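PDB 3HDX: SusD superfamily protein from Bacteroides thetaiotaomicron VPI-5482, which probably binds polysaccharide at the outer membrane as a homologue of the starch-binding protein SusD. Local coordinates for residues A[131-136]-A[147-152]. Residues are numbered along the deposited sequence; the frame is centred on the assembly and turned at random.
Sequences DVPLVT and MPRTDA
The guanidinium of Arg149 turns an edge to Asp131: NE and NH2 both donate to the backbone O of Asp131, which lies in the guanidinium plane, at 2.9 Å from NE and 2.8 Å from NH2. A bend at chi3 (68°) brings this edge round to the carbonyl; NH2 arrives on a lone pair, whereas NE stands above the carbonyl plane. Arginine suits the place because its third nitrogen, NH1, still reaches the backbone O of Glu472. The carboxylate of Asp131, a ready acceptor for an N-H at a helix start, is met from above its plane by Ala152 N, 2.9 Å from OD1. Next to these grips, Val132 and Thr150 form a single antiparallel hydrogen-bonded pair: Thr150 N lies 2.9 Å from Val132 O, and the return bond from Val132 N to Thr150 O is weak. Thr150 prolongs the pairing with its side chain: OG1, set beside its own backbone N (chi1 -54°), accepts from Leu134 N at 2.9 Å. Met147, present as selenomethionine, lays its flexible, apolar chain against Pro133 and Val135, SE standing 3.9 Å from Val135 CG2. Both segments belong to the connection between helices 104-129 and 152-169. Asp151 is the N-cap of the latter, while the branched, apolar side chain of Val132 points away from 147-152 and suits its buried place against Met125 and Val126 of the first helix and Val155 of the second.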
ATOM      1  N   ASP A 131      -4.382  16.248   7.579  1.00 11.52           N
ATOM      2  CA  ASP A 131      -5.756  16.561   7.895  1.00 11.62           C
ATOM      3  C   ASP A 131      -6.587  16.500   6.615  1.00 11.83           C
ATOM      4  O   ASP A 131      -6.176  17.025   5.581  1.00 12.22           O
ATOM      5  CB  ASP A 131      -5.886  17.968   8.491  1.00 13.25           C
ATOM      6  CG  ASP A 131      -5.147  18.172   9.805  1.00 11.88           C
ATOM      7  OD1 ASP A 131      -4.674  17.211  10.470  1.00 13.00           O
ATOM      8  OD2 ASP A 131      -5.071  19.383  10.189  1.00 18.07           O
ATOM      9  N   VAL A 132      -7.767  15.893   6.687  1.00 11.79           N
ATOM     10  CA  VAL A 132      -8.677  15.811   5.535  1.00 12.66           C
ATOM     11  C   VAL A 132     -10.102  15.919   6.060  1.00 11.27           C
ATOM     12  O   VAL A 132     -10.361  15.514   7.220  1.00 11.24           O
ATOM     13  CB  VAL A 132      -8.511  14.496   4.698  1.00 12.32           C
ATOM     14  CG1 VAL A 132      -7.108  14.356   4.123  1.00 13.06           C
ATOM     15  CG2 VAL A 132      -8.871  13.279   5.556  1.00 13.53           C
ATOM     16  N   PRO A 133     -11.046  16.450   5.236  1.00 13.14           N
ATOM     17  CA  PRO A 133     -12.433  16.538   5.765  1.00 12.47           C
ATOM     18  C   PRO A 133     -13.047  15.155   6.084  1.00 12.41           C
ATOM     19  O   PRO A 133     -13.003  14.238   5.238  1.00 12.34           O
ATOM     20  CB  PRO A 133     -13.220  17.232   4.643  1.00 13.38           C
ATOM     21  CG  PRO A 133     -12.200  17.907   3.842  1.00 14.63           C
ATOM     22  CD  PRO A 133     -10.876  17.232   3.996  1.00 12.73           C
ATOM     23  N   LEU A 134     -13.538  15.008   7.318  1.00 11.65           N
ATOM     24  CA  LEU A 134     -14.119  13.736   7.731  1.00 11.81           C
ATOM     25  C   LEU A 134     -15.617  13.708   7.384  1.00 11.89           C
ATOM     26  O   LEU A 134     -16.433  14.306   8.075  1.00 14.37           O
ATOM     27  CB  LEU A 134     -13.867  13.484   9.213  1.00 12.38           C
ATOM     28  CG  LEU A 134     -14.434  12.160   9.751  1.00 12.26           C
ATOM     29  CD1 LEU A 134     -14.022  10.907   8.957  1.00 13.84           C
ATOM     30  CD2 LEU A 134     -14.062  12.043  11.289  1.00 13.50           C
ATOM     31  N   VAL A 135     -15.929  13.071   6.263  1.00 12.54           N
ATOM     32  CA  VAL A 135     -17.284  12.894   5.754  1.00 12.47           C
ATOM     33  C   VAL A 135     -17.737  11.450   6.071  1.00 12.18           C
ATOM     34  O   VAL A 135     -17.132  10.480   5.602  1.00 13.75           O
ATOM     35  CB  VAL A 135     -17.346  13.202   4.247  1.00 12.50           C
ATOM     36  CG1 VAL A 135     -18.802  13.017   3.728  1.00 15.94           C
ATOM     37  CG2 VAL A 135     -16.793  14.628   3.950  1.00 14.84           C
ATOM     38  N   THR A 136     -18.838  11.306   6.802  1.00 12.47           N
ATOM     39  CA  THR A 136     -19.318   9.993   7.275  1.00 11.59           C
ATOM     40  C   THR A 136     -20.684   9.583   6.687  1.00 11.56           C
ATOM     41  O   THR A 136     -21.328   8.624   7.167  1.00 13.80           O
ATOM     42  CB  THR A 136     -19.428  10.056   8.840  1.00 12.79           C
ATOM     43  OG1 THR A 136     -20.387  11.068   9.178  1.00 14.55           O
ATOM     44  CG2 THR A 136     -18.070  10.391   9.479  1.00 14.05           C
HETATM   45  N   MSE A 147     -17.271  22.051   5.055  1.00 16.18           N
HETATM   46  CA  MSE A 147     -16.625  21.774   6.329  1.00 15.53           C
HETATM   47  C   MSE A 147     -15.116  21.907   6.166  1.00 15.61           C
HETATM   48  O   MSE A 147     -14.608  21.764   5.043  1.00 16.81           O
HETATM   49  CB  MSE A 147     -17.002  20.336   6.795  1.00 15.78           C
HETATM   50  CG  MSE A 147     -16.460  19.224   5.904  1.00 15.96           C
HETATM   51 SE   MSE A 147     -16.671  17.453   6.607  0.75 12.43          SE
HETATM   52  CE  MSE A 147     -15.716  17.679   8.223  1.00 17.93           C
ATOM     53  N   PRO A 148     -14.397  22.141   7.268  1.00 14.68           N
ATOM     54  CA  PRO A 148     -12.971  22.225   7.183  1.00 15.45           C
ATOM     55  C   PRO A 148     -12.320  20.822   7.112  1.00 13.93           C
ATOM     56  O   PRO A 148     -12.965  19.772   7.236  1.00 14.56           O
ATOM     57  CB  PRO A 148     -12.602  22.947   8.470  1.00 15.00           C
ATOM     58  CG  PRO A 148     -13.629  22.437   9.438  1.00 16.58           C
ATOM     59  CD  PRO A 148     -14.869  22.332   8.660  1.00 15.34           C
ATOM     60  N   ARG A 149     -11.027  20.847   6.918  1.00 14.22           N
ATOM     61  CA  ARG A 149     -10.209  19.650   7.086  1.00 14.00           C
ATOM     62  C   ARG A 149     -10.319  19.248   8.563  1.00 14.63           C
ATOM     63  O   ARG A 149     -10.337  20.112   9.472  1.00 17.50           O
ATOM     64  CB  ARG A 149      -8.763  19.956   6.694  1.00 14.73           C
ATOM     65  CG  ARG A 149      -8.632  20.342   5.231  1.00 14.85           C
ATOM     66  CD  ARG A 149      -7.285  20.884   4.879  1.00 14.60           C
ATOM     67  NE  ARG A 149      -6.273  19.839   4.968  1.00 14.60           N
ATOM     68  CZ  ARG A 149      -4.966  20.032   4.927  1.00 15.74           C
ATOM     69  NH1 ARG A 149      -4.445  21.266   4.791  1.00 16.42           N
ATOM     70  NH2 ARG A 149      -4.169  18.986   5.087  1.00 16.40           N
ATOM     71  N   THR A 150     -10.435  17.951   8.797  1.00 12.54           N
ATOM     72  CA  THR A 150     -10.541  17.386  10.149  1.00 12.76           C
ATOM     73  C   THR A 150      -9.160  16.931  10.588  1.00 12.07           C
ATOM     74  O   THR A 150      -8.405  16.402   9.776  1.00 12.87           O
ATOM     75  CB  THR A 150     -11.529  16.196  10.154  1.00 12.13           C
ATOM     76  OG1 THR A 150     -12.783  16.622   9.586  1.00 13.23           O
ATOM     77  CG2 THR A 150     -11.750  15.629  11.594  1.00 11.82           C
ATOM     78  N   ASP A 151      -8.861  17.122  11.872  1.00 12.15           N
ATOM     79  CA  ASP A 151      -7.596  16.684  12.436  0.50 13.21           C
ATOM     80  C   ASP A 151      -7.312  15.212  12.041  1.00 12.14           C
ATOM     81  O   ASP A 151      -8.186  14.346  12.161  1.00 12.66           O
ATOM     82  CB  ASP A 151      -7.640  16.787  13.956  0.50 14.82           C
ATOM     83  CG  ASP A 151      -6.335  16.501  14.560  0.50 18.35           C
ATOM     84  OD1 ASP A 151      -5.480  17.395  14.597  0.50 21.11           O
ATOM     85  OD2 ASP A 151      -6.145  15.368  14.991  0.50 20.48           O
ATOM     86  N   ALA A 152      -6.106  14.956  11.555  1.00 12.21           N
ATOM     87  CA  ALA A 152      -5.700  13.611  11.116  1.00 10.87           C
ATOM     88  C   ALA A 152      -5.946  12.576  12.204  1.00 11.57           C
ATOM     89  O   ALA A 152      -6.379  11.481  11.882  1.00 11.96           O
ATOM     90  CB  ALA A 152      -4.233  13.600  10.713  1.00 13.51           C
TER
HETATM   91  O   HOH W   1      -3.559  17.509  12.806  1.00 38.07           O